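Local coordinates for protein polyhedrin (Uranotaenia sapphirina cypovirus, PDB 4ZQX) that forms the crystalline matrix of the viral occlusion bodies (polyhedra) that enclose cypovirus particles, and binds ATP in this crystal, at residues A[216-221]-A[227-232]; A[150-155]-A[160-165]; A[29-34]-A[174-179]. One frame throughout, in Å; residues are numbered along the deposited sequence.

Contact 1: A[216-221]-A[227-232]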
loop_
_atom_site.group_PDB
_atom_site.type_symbol
_atom_site.label_atom_id
_atom_site.label_comp_id
_atom_site.label_asym_id
_atom_site.label_seq_id
_atom_site.Cartn_x
_atom_site.Cartn_y
_atom_site.Cartn_z
ATOM N N GLU A 216 1.678 28.680 5.944
ATOM C CA GLU A 216 2.698 27.675 6.263
ATOM C C GLU A 216 2.878 26.684 5.111
ATOM O O GLU A 216 4.000 26.312 4.772
ATOM C CB GLU A 216 2.339 26.896 7.541
ATOM C CG GLU A 216 2.453 27.682 8.816
ATOM C CD GLU A 216 1.947 26.902 10.025
ATOM O OE1 GLU A 216 1.604 25.708 9.877
ATOM O OE2 GLU A 216 1.879 27.495 11.119
ATOM N N LEU A 217 1.769 26.254 4.512
ATOM C CA LEU A 217 1.813 25.357 3.350
ATOM C C LEU A 217 2.557 26.012 2.187
ATOM O O LEU A 217 3.386 25.383 1.518
ATOM C CB LEU A 217 0.386 25.005 2.910
ATOM C CG LEU A 217 0.194 24.206 1.620
ATOM C CD1 LEU A 217 0.608 22.760 1.820
ATOM C CD2 LEU A 217 -1.265 24.323 1.184
ATOM N N TYR A 218 2.256 27.276 1.936
ATOM C CA TYR A 218 2.899 27.978 0.823
ATOM C C TYR A 218 4.400 28.137 1.065
ATOM O O TYR A 218 5.214 27.915 0.170
ATOM C CB TYR A 218 2.272 29.363 0.579
ATOM C CG TYR A 218 0.759 29.376 0.353
ATOM C CD1 TYR A 218 0.107 28.300 -0.240
ATOM C CD2 TYR A 218 -0.017 30.465 0.760
ATOM C CE1 TYR A 218 -1.272 28.302 -0.407
ATOM C CE2 TYR A 218 -1.386 30.474 0.592
ATOM C CZ TYR A 218 -2.015 29.392 0.003
ATOM O OH TYR A 218 -3.390 29.401 -0.174
ATOM N N ALA A 219 4.751 28.526 2.285
ATOM C CA ALA A 219 6.133 28.835 2.623
ATOM C C ALA A 219 7.015 27.597 2.717
ATOM O O ALA A 219 8.169 27.621 2.273
ATOM C CB ALA A 219 6.175 29.621 3.923
ATOM N N TYR A 220 6.490 26.505 3.265
ATOM C CA TYR A 220 7.327 25.348 3.594
ATOM C C TYR A 220 7.071 24.106 2.741
ATOM O O TYR A 220 7.803 23.122 2.862
ATOM C CB TYR A 220 7.208 25.034 5.098
ATOM C CG TYR A 220 7.588 26.233 5.924
ATOM C CD1 TYR A 220 8.750 26.943 5.649
ATOM C CD2 TYR A 220 6.747 26.719 6.916
ATOM C CE1 TYR A 220 9.091 28.079 6.375
ATOM C CE2 TYR A 220 7.078 27.865 7.645
ATOM C CZ TYR A 220 8.254 28.531 7.356
ATOM O OH TYR A 220 8.592 29.658 8.040
ATOM N N HIS A 221 6.079 24.162 1.854
ATOM C CA HIS A 221 5.885 23.097 0.858
ATOM C C HIS A 221 5.932 23.665 -0.565
ATOM O O HIS A 221 6.884 23.403 -1.325
ATOM C CB HIS A 221 4.547 22.363 1.100
ATOM C CG HIS A 221 4.349 21.131 0.268
ATOM N ND1 HIS A 221 4.564 21.085 -1.095
ATOM C CD2 HIS A 221 3.909 19.897 0.616
ATOM C CE1 HIS A 221 4.281 19.875 -1.545
ATOM N NE2 HIS A 221 3.882 19.135 -0.527
ATOM N N MET A 227 5.891 23.753 -6.508
ATOM C CA MET A 227 4.509 23.542 -6.932
ATOM C C MET A 227 3.763 24.844 -6.693
ATOM O O MET A 227 3.648 25.295 -5.565
ATOM C CB MET A 227 3.834 22.429 -6.130
ATOM C CG MET A 227 2.428 22.061 -6.652
ATOM S SD MET A 227 2.466 21.179 -8.236
ATOM C CE MET A 227 2.718 19.496 -7.666
ATOM N N THR A 228 3.247 25.445 -7.757
ATOM C CA THR A 228 2.521 26.691 -7.620
ATOM C C THR A 228 1.120 26.401 -7.097
ATOM O O THR A 228 0.480 25.479 -7.560
ATOM C CB THR A 228 2.450 27.405 -8.990
ATOM O OG1 THR A 228 3.785 27.575 -9.496
ATOM C CG2 THR A 228 1.786 28.753 -8.861
ATOM N N MET A 229 0.661 27.159 -6.108
ATOM C CA MET A 229 -0.689 26.972 -5.576
ATOM C C MET A 229 -1.467 28.271 -5.682
ATOM O O MET A 229 -0.882 29.348 -5.755
ATOM C CB MET A 229 -0.620 26.490 -4.125
ATOM C CG MET A 229 0.004 25.130 -4.024
ATOM S SD MET A 229 -0.042 24.464 -2.368
ATOM C CE MET A 229 0.712 22.890 -2.676
ATOM N N LEU A 230 -2.788 28.148 -5.688
ATOM C CA LEU A 230 -3.689 29.271 -5.859
ATOM C C LEU A 230 -4.512 29.422 -4.594
ATOM O O LEU A 230 -5.057 28.430 -4.097
ATOM C CB LEU A 230 -4.620 28.994 -7.036
ATOM C CG LEU A 230 -5.413 30.178 -7.573
ATOM C CD1 LEU A 230 -4.468 31.154 -8.235
ATOM C CD2 LEU A 230 -6.490 29.726 -8.557
ATOM N N ASP A 231 -4.612 30.647 -4.076
ATOM C CA ASP A 231 -5.373 30.889 -2.854
ATOM C C ASP A 231 -6.792 31.355 -3.168
ATOM O O ASP A 231 -7.194 31.424 -4.340
ATOM C CB ASP A 231 -4.629 31.860 -1.906
ATOM C CG ASP A 231 -4.552 33.283 -2.425
ATOM O OD1 ASP A 231 -5.349 33.660 -3.311
ATOM O OD2 ASP A 231 -3.676 34.033 -1.933
ATOM N N GLN A 232 -7.548 31.679 -2.122
ATOM C CA GLN A 232 -8.957 32.042 -2.269
ATOM C C GLN A 232 -9.165 33.440 -2.861
ATOM O O GLN A 232 -10.304 33.861 -3.091
ATOM C CB GLN A 232 -9.684 31.928 -0.923
ATOM C CG GLN A 232 -9.222 32.885 0.174
ATOM C CD GLN A 232 -8.171 32.280 1.107
ATOM O OE1 GLN A 232 -7.247 31.571 0.664
ATOM N NE2 GLN A 232 -8.301 32.560 2.406
HETATM O O HOH W 1 -4.828 27.249 -0.879
HETATM O O HOH W 2 -4.566 31.753 1.914
#

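Contact 2: A[150-155]-A[160-165]. With ATP (adenosine-5'-triphosphate), chain B.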
loop_
_atom_site.group_PDB
_atom_site.type_symbol
_atom_site.label_atom_id
_atom_site.label_comp_id
_atom_site.label_asym_id
_atom_site.label_seq_id
_atom_site.Cartn_x
_atom_site.Cartn_y
_atom_site.Cartn_z
ATOM N N VAL A 150 -7.642 23.567 -14.476
ATOM C CA VAL A 150 -7.306 24.979 -14.500
ATOM C C VAL A 150 -5.781 25.090 -14.677
ATOM O O VAL A 150 -5.034 24.481 -13.927
ATOM C CB VAL A 150 -7.722 25.628 -13.161
ATOM C CG1 VAL A 150 -7.288 27.090 -13.098
ATOM C CG2 VAL A 150 -9.234 25.505 -12.948
ATOM N N ASP A 151 -5.321 25.866 -15.651
ATOM C CA ASP A 151 -3.881 25.998 -15.908
ATOM C C ASP A 151 -3.257 26.936 -14.894
ATOM O O ASP A 151 -3.860 27.969 -14.577
ATOM C CB ASP A 151 -3.585 26.550 -17.316
ATOM C CG ASP A 151 -4.102 25.662 -18.424
ATOM O OD1 ASP A 151 -4.425 24.481 -18.173
ATOM O OD2 ASP A 151 -4.178 26.152 -19.568
ATOM N N LEU A 152 -2.053 26.583 -14.410
ATOM C CA LEU A 152 -1.303 27.405 -13.462
ATOM C C LEU A 152 0.155 27.476 -13.877
ATOM O O LEU A 152 0.641 26.575 -14.551
ATOM C CB LEU A 152 -1.387 26.837 -12.048
ATOM C CG LEU A 152 -2.741 26.902 -11.341
ATOM C CD1 LEU A 152 -2.646 26.282 -9.961
ATOM C CD2 LEU A 152 -3.265 28.343 -11.236
ATOM N N PRO A 153 0.861 28.551 -13.482
ATOM C CA PRO A 153 2.271 28.681 -13.871
ATOM C C PRO A 153 3.144 27.572 -13.304
ATOM O O PRO A 153 2.996 27.247 -12.121
ATOM C CB PRO A 153 2.688 30.009 -13.240
ATOM C CG PRO A 153 1.445 30.774 -13.101
ATOM C CD PRO A 153 0.363 29.766 -12.824
ATOM N N SER A 154 4.028 27.019 -14.135
ATOM C CA SER A 154 5.017 26.047 -13.683
ATOM C C SER A 154 6.434 26.578 -13.895
ATOM O O SER A 154 7.408 25.830 -13.829
ATOM C CB SER A 154 4.833 24.715 -14.404
ATOM O OG SER A 154 5.121 24.810 -15.784
ATOM N N CYS A 155 6.532 27.876 -14.147
ATOM C CA CYS A 155 7.824 28.563 -14.198
ATOM C C CYS A 155 8.773 28.022 -15.276
ATOM O O CYS A 155 9.992 27.921 -15.077
ATOM C CB CYS A 155 8.478 28.530 -12.818
ATOM S SG CYS A 155 7.533 29.425 -11.573
ATOM N N GLU A 160 1.822 22.407 -15.357
ATOM C CA GLU A 160 1.024 22.285 -14.128
ATOM C C GLU A 160 -0.431 22.690 -14.377
ATOM O O GLU A 160 -0.704 23.717 -15.020
ATOM C CB GLU A 160 1.590 23.111 -12.971
ATOM C CG GLU A 160 0.785 22.882 -11.677
ATOM C CD GLU A 160 1.209 23.748 -10.507
ATOM O OE1 GLU A 160 2.387 24.111 -10.420
ATOM O OE2 GLU A 160 0.341 24.061 -9.665
ATOM N N LYS A 161 -1.344 21.873 -13.853
ATOM C CA LYS A 161 -2.762 22.201 -13.816
ATOM C C LYS A 161 -3.340 21.775 -12.481
ATOM O O LYS A 161 -2.761 20.940 -11.784
ATOM C CB LYS A 161 -3.529 21.478 -14.931
ATOM C CG LYS A 161 -2.997 21.739 -16.327
ATOM C CD LYS A 161 -3.925 21.125 -17.380
ATOM C CE LYS A 161 -3.277 21.052 -18.746
ATOM N NZ LYS A 161 -2.956 22.390 -19.314
ATOM N N ALA A 162 -4.505 22.321 -12.152
ATOM C CA ALA A 162 -5.158 22.010 -10.899
ATOM C C ALA A 162 -6.650 21.780 -11.082
ATOM O O ALA A 162 -7.233 22.146 -12.103
ATOM C CB ALA A 162 -4.930 23.129 -9.903
ATOM N N TRP A 163 -7.258 21.156 -10.080
ATOM C CA TRP A 163 -8.713 20.990 -10.033
ATOM C C TRP A 163 -9.197 21.236 -8.600
ATOM O O TRP A 163 -8.511 20.875 -7.645
ATOM C CB TRP A 163 -9.130 19.604 -10.554
ATOM C CG TRP A 163 -10.623 19.462 -10.701
ATOM C CD1 TRP A 163 -11.409 20.058 -11.643
ATOM C CD2 TRP A 163 -11.511 18.694 -9.870
ATOM N NE1 TRP A 163 -12.727 19.711 -11.454
ATOM C CE2 TRP A 163 -12.816 18.869 -10.381
ATOM C CE3 TRP A 163 -11.326 17.856 -8.760
ATOM C CZ2 TRP A 163 -13.934 18.268 -9.806
ATOM C CZ3 TRP A 163 -12.434 17.249 -8.190
ATOM C CH2 TRP A 163 -13.724 17.449 -8.724
ATOM N N TYR A 164 -10.367 21.861 -8.454
ATOM C CA TYR A 164 -10.883 22.251 -7.141
ATOM C C TYR A 164 -12.285 21.752 -6.945
ATOM O O TYR A 164 -13.052 21.701 -7.888
ATOM C CB TYR A 164 -10.894 23.776 -6.991
ATOM C CG TYR A 164 -9.539 24.379 -7.176
ATOM C CD1 TYR A 164 -8.649 24.479 -6.118
ATOM C CD2 TYR A 164 -9.122 24.808 -8.426
ATOM C CE1 TYR A 164 -7.395 25.008 -6.295
ATOM C CE2 TYR A 164 -7.868 25.331 -8.612
ATOM C CZ TYR A 164 -7.002 25.424 -7.543
ATOM O OH TYR A 164 -5.729 25.940 -7.726
ATOM N N VAL A 165 -12.615 21.379 -5.715
ATOM C CA VAL A 165 -13.972 20.973 -5.391
ATOM C C VAL A 165 -14.309 21.360 -3.957
ATOM O O VAL A 165 -13.497 21.245 -3.056
ATOM C CB VAL A 165 -14.213 19.441 -5.623
ATOM C CG1 VAL A 165 -13.385 18.584 -4.673
ATOM C CG2 VAL A 165 -15.690 19.101 -5.467
HETATM P PG ATP B . 4.438 27.800 -17.701
HETATM O O1G ATP B . 3.645 28.528 -18.757
HETATM O O2G ATP B . 3.693 26.712 -16.953
HETATM O O3G ATP B . 5.822 27.379 -18.160
HETATM P PB ATP B . 4.846 30.449 -16.631
HETATM O O1B ATP B . 5.620 30.851 -15.396
HETATM O O2B ATP B . 5.374 30.795 -18.000
HETATM O O3B ATP B . 4.621 28.855 -16.494
HETATM P PA ATP B . 2.376 31.793 -17.439
HETATM O O1A ATP B . 2.465 33.261 -17.109
HETATM O O2A ATP B . 2.611 31.330 -18.865
HETATM O O3A ATP B . 3.334 30.994 -16.402
HETATM O "O5'" ATP B . 0.894 31.299 -16.994
HETATM C "C5'" ATP B . 0.479 29.940 -17.157
HETATM C "C4'" ATP B . -1.025 29.883 -16.939
HETATM O "O4'" ATP B . -1.337 30.207 -15.582
HETATM C "C3'" ATP B . -1.773 30.892 -17.799
HETATM O "O3'" ATP B . -2.889 30.243 -18.404
HETATM C "C2'" ATP B . -2.262 31.951 -16.832
HETATM O "O2'" ATP B . -3.498 32.582 -17.197
HETATM C "C1'" ATP B . -2.396 31.166 -15.537
HETATM N N9 ATP B . -2.299 32.091 -14.384
HETATM C C8 ATP B . -1.259 32.904 -14.084
HETATM N N7 ATP B . -1.517 33.625 -12.961
HETATM C C5 ATP B . -2.742 33.264 -12.543
HETATM C C6 ATP B . -3.617 33.643 -11.426
HETATM N N6 ATP B . -3.151 34.566 -10.562
HETATM N N1 ATP B . -4.834 33.055 -11.320
HETATM C C2 ATP B . -5.241 32.133 -12.219
HETATM N N3 ATP B . -4.489 31.744 -13.267
HETATM C C4 ATP B . -3.257 32.261 -13.477
HETATM O O HOH W 3 1.550 25.044 -16.555
#

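Contact 3: A[29-34]-A[174-179]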
loop_
_atom_site.group_PDB
_atom_site.type_symbol
_atom_site.label_atom_id
_atom_site.label_comp_id
_atom_site.label_asym_id
_atom_site.label_seq_id
_atom_site.Cartn_x
_atom_site.Cartn_y
_atom_site.Cartn_z
ATOM N N LEU A 29 1.797 14.641 -7.920
ATOM C CA LEU A 29 0.442 14.938 -7.447
ATOM C C LEU A 29 0.508 15.414 -5.991
ATOM O O LEU A 29 1.048 14.726 -5.128
ATOM C CB LEU A 29 -0.441 13.685 -7.532
ATOM C CG LEU A 29 -1.819 13.729 -6.857
ATOM C CD1 LEU A 29 -2.744 14.728 -7.523
ATOM C CD2 LEU A 29 -2.450 12.339 -6.846
ATOM N N VAL A 30 -0.010 16.605 -5.732
ATOM C CA VAL A 30 -0.231 17.061 -4.369
ATOM C C VAL A 30 -1.698 17.341 -4.168
ATOM O O VAL A 30 -2.298 18.136 -4.877
ATOM C CB VAL A 30 0.561 18.329 -4.036
ATOM C CG1 VAL A 30 0.230 18.811 -2.612
ATOM C CG2 VAL A 30 2.047 18.062 -4.160
ATOM N N ILE A 31 -2.273 16.660 -3.192
ATOM C CA ILE A 31 -3.646 16.909 -2.797
ATOM C C ILE A 31 -3.636 17.689 -1.508
ATOM O O ILE A 31 -2.941 17.312 -0.572
ATOM C CB ILE A 31 -4.387 15.587 -2.594
ATOM C CG1 ILE A 31 -4.350 14.799 -3.906
ATOM C CG2 ILE A 31 -5.828 15.842 -2.128
ATOM C CD1 ILE A 31 -4.893 13.422 -3.818
ATOM N N VAL A 32 -4.378 18.795 -1.478
ATOM C CA VAL A 32 -4.494 19.601 -0.273
ATOM C C VAL A 32 -5.937 19.652 0.199
ATOM O O VAL A 32 -6.838 20.073 -0.555
ATOM C CB VAL A 32 -4.043 21.053 -0.527
ATOM C CG1 VAL A 32 -4.126 21.898 0.764
ATOM C CG2 VAL A 32 -2.640 21.082 -1.131
ATOM N N ALA A 33 -6.144 19.244 1.448
ATOM C CA ALA A 33 -7.429 19.386 2.123
ATOM C C ALA A 33 -7.361 20.594 3.051
ATOM O O ALA A 33 -6.428 20.719 3.823
ATOM C CB ALA A 33 -7.746 18.120 2.937
ATOM N N GLU A 34 -8.348 21.476 2.963
ATOM C CA GLU A 34 -8.424 22.650 3.834
ATOM C C GLU A 34 -9.686 22.520 4.693
ATOM O O GLU A 34 -10.755 22.174 4.194
ATOM C CB GLU A 34 -8.430 23.953 3.013
ATOM C CG GLU A 34 -8.382 25.228 3.890
ATOM C CD GLU A 34 -8.192 26.545 3.119
ATOM O OE1 GLU A 34 -8.687 27.583 3.618
ATOM O OE2 GLU A 34 -7.541 26.566 2.047
ATOM N N ILE A 174 -10.973 9.145 -1.763
ATOM C CA ILE A 174 -10.441 9.668 -3.018
ATOM C C ILE A 174 -9.686 8.618 -3.803
ATOM O O ILE A 174 -8.880 7.865 -3.244
ATOM C CB ILE A 174 -9.453 10.836 -2.761
ATOM C CG1 ILE A 174 -10.149 11.996 -2.053
ATOM C CG2 ILE A 174 -8.851 11.317 -4.067
ATOM C CD1 ILE A 174 -9.189 13.129 -1.677
ATOM N N ALA A 175 -9.939 8.578 -5.105
ATOM C CA ALA A 175 -9.120 7.789 -6.025
ATOM C C ALA A 175 -8.738 8.636 -7.228
ATOM O O ALA A 175 -9.599 9.052 -7.998
ATOM C CB ALA A 175 -9.861 6.554 -6.478
ATOM N N VAL A 176 -7.443 8.882 -7.362
ATOM C CA VAL A 176 -6.895 9.667 -8.455
ATOM C C VAL A 176 -5.983 8.754 -9.257
ATOM O O VAL A 176 -5.104 8.098 -8.694
ATOM C CB VAL A 176 -6.084 10.869 -7.923
ATOM C CG1 VAL A 176 -5.527 11.714 -9.071
ATOM C CG2 VAL A 176 -6.946 11.716 -7.059
ATOM N N ILE A 177 -6.219 8.692 -10.562
ATOM C CA ILE A 177 -5.390 7.913 -11.464
ATOM C C ILE A 177 -4.816 8.865 -12.498
ATOM O O ILE A 177 -5.583 9.510 -13.207
ATOM C CB ILE A 177 -6.224 6.834 -12.178
ATOM C CG1 ILE A 177 -6.857 5.903 -11.145
ATOM C CG2 ILE A 177 -5.341 6.006 -13.128
ATOM C CD1 ILE A 177 -7.883 4.943 -11.701
ATOM N N VAL A 178 -3.490 8.955 -12.581
ATOM C CA VAL A 178 -2.817 9.925 -13.449
ATOM C C VAL A 178 -1.861 9.216 -14.395
ATOM O O VAL A 178 -0.734 8.893 -14.007
ATOM C CB VAL A 178 -2.001 10.937 -12.643
ATOM C CG1 VAL A 178 -1.426 11.997 -13.560
ATOM C CG2 VAL A 178 -2.855 11.571 -11.582
ATOM N N PRO A 179 -2.294 8.965 -15.646
ATOM C CA PRO A 179 -1.435 8.245 -16.598
ATOM C C PRO A 179 -0.475 9.172 -17.333
ATOM O O PRO A 179 -0.772 10.360 -17.526
ATOM C CB PRO A 179 -2.439 7.634 -17.597
ATOM C CG PRO A 179 -3.766 8.129 -17.224
ATOM C CD PRO A 179 -3.615 9.231 -16.231
#

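Contact 1: A[216-221]-A[227-232]
Tyr218 and Leu217, neighbours on helix 214-225, meet Met229 and Asp231 of the C-terminal chain that turns back along the helix. The Tyr218 side chain runs at about a right angle to that of Asp231, ring and carboxylate planes 54° apart, and its hydroxyl does the touching: Tyr218 OH lies 3.3 Å from Asp231 CB. Farther down the ring, Tyr218 CE1 is 4.2 Å from Met229 CB, an oblique approach. Met229 stretches straight beyond CG (chi2 -174°), which carries its sulfur down to the helix, where Met229 SD sits 3.8 Å from Leu217 CD2; these two side chains cross nearly perpendicularly. Met229 SD and Leu217 thus form a buried apolar end, backed by Val32 of strand 27-34. At the other end one water lies in the ring plane, 2.7 Å from Tyr218 OH, with a weak bond to Leu230 O; a second, bonded to Gln232 OE1, reaches that hydroxyl weakly. Asp231 OD2 bonds His237 NE2, OD1 accepts from Phe233 N and Val235 N, and the His237 ring stacks on Tyr218. With no direct hydrogen bond between the segments, their contact rests on van der Waals packing and two water bridges, each with one weak leg.

Contact 2: A[150-155]-A[160-165]
Strands 150-152 and 160-166 pair as an antiparallel beta hairpin edging the six-stranded sheet, with Val150 opposite Ala162 in a hydrogen-bonded pair and Asp151 opposite Lys161 in a non-hydrogen-bonded one. Val150 N donates to Ala162 O over 2.8 Å, nearly straight at 176° and in the carbonyl plane. On one face Asp151 and Lys161 run alongside each other in the same direction; the lysine bends at its last torsion (chi4 -64°) to bring Lys161 NZ within 2.8 Å of Asp151 OD1, a salt bridge reached from above the carboxylate plane. Lys161 also makes a cation-pi contact with Trp112. On the reverse face Leu152 CD1 packs 3.9 Å from Ala162 CB and also meets Tyr164 OH, which is hydrogen-bonded to Tyr105 OH. Glu160 extends obliquely across Leu152, its OE1 accepting from Thr228 N. Pro153 and Ser154 receive ATP: the proline ring packs beside ribose and adenine, while Ser154 holds the gamma phosphate and, through N, the bridging O3B. A water accepts from Glu160 N with Leu152 O and ATP O2G in hydrogen-bonding distance, though its two protons cannot serve every acceptor around it. ATP O2G is held twice by Ser154, from N at 2.9 Å and from OG at 2.7 Å.

Contact 3: A[29-34]-A[174-179]
Leu29 and Val176 reach toward each other tip to tip, Leu29 CD2 coming 3.8 Å from Val176 CG1. Next to them Ile31 slides past Val176 in the opposite direction, so the valine's two branches are divided between two neighbours: CG1 meets the leucine, while Val176 CG2 lies 4.2 Å from Ile31 CD1. The fork of Val176 thus fits against the pair of projecting ends supplied by Leu29 and Ile31. Ile31 also has two working branches. Its CG1 arm, anti to the carbonyl carbon (chi1 -59°), carries CD1 to Val176, whereas Ile31 CG2 faces Ile174 CD1 at 4.3 Å. Strands 29-34 and 174-179 belong to different antiparallel sheets, the six-stranded and the three-stranded one, and pack face to face as in a beta sandwich. The segment axes come no closer than 10.3 Å, too far for backbone pairing, and run in nearly opposite directions (157°). The alternation of the strands sends Leu29 and Ile31 inward from one sheet, Ile174 and Val176 inward from the other. Phe104 of strand 101-107 packs on both Ile31 and Val176 and widens the apolar layer. Toward strand 50-55, Ile51 packs on Leu29 and Ile55 on Ile31.

In the fold
Contact 3 lies near the centre of the chain and is wholly buried and aliphatic, joining the two sheets. Contacts 1 and 2 are partly buried and lie farther out. Contact 2 pairs backbones at the edge of the large sheet and mixes charge, apolar packing and phosphate binding. Contact 1 lays helix and C-terminal tail over the face of that sheet away from contact 3: His221 and Met227 pack on Val30, a residue of strand 27-34, whose alternate side chains enter contact 3. Contacts 1 and 2 touch directly, with a hydrogen bond from Thr228 OG1 to Pro153 O, and both supply residues to the ATP pocket, Leu230 from contact 1. Contact 3 is remote from ATP.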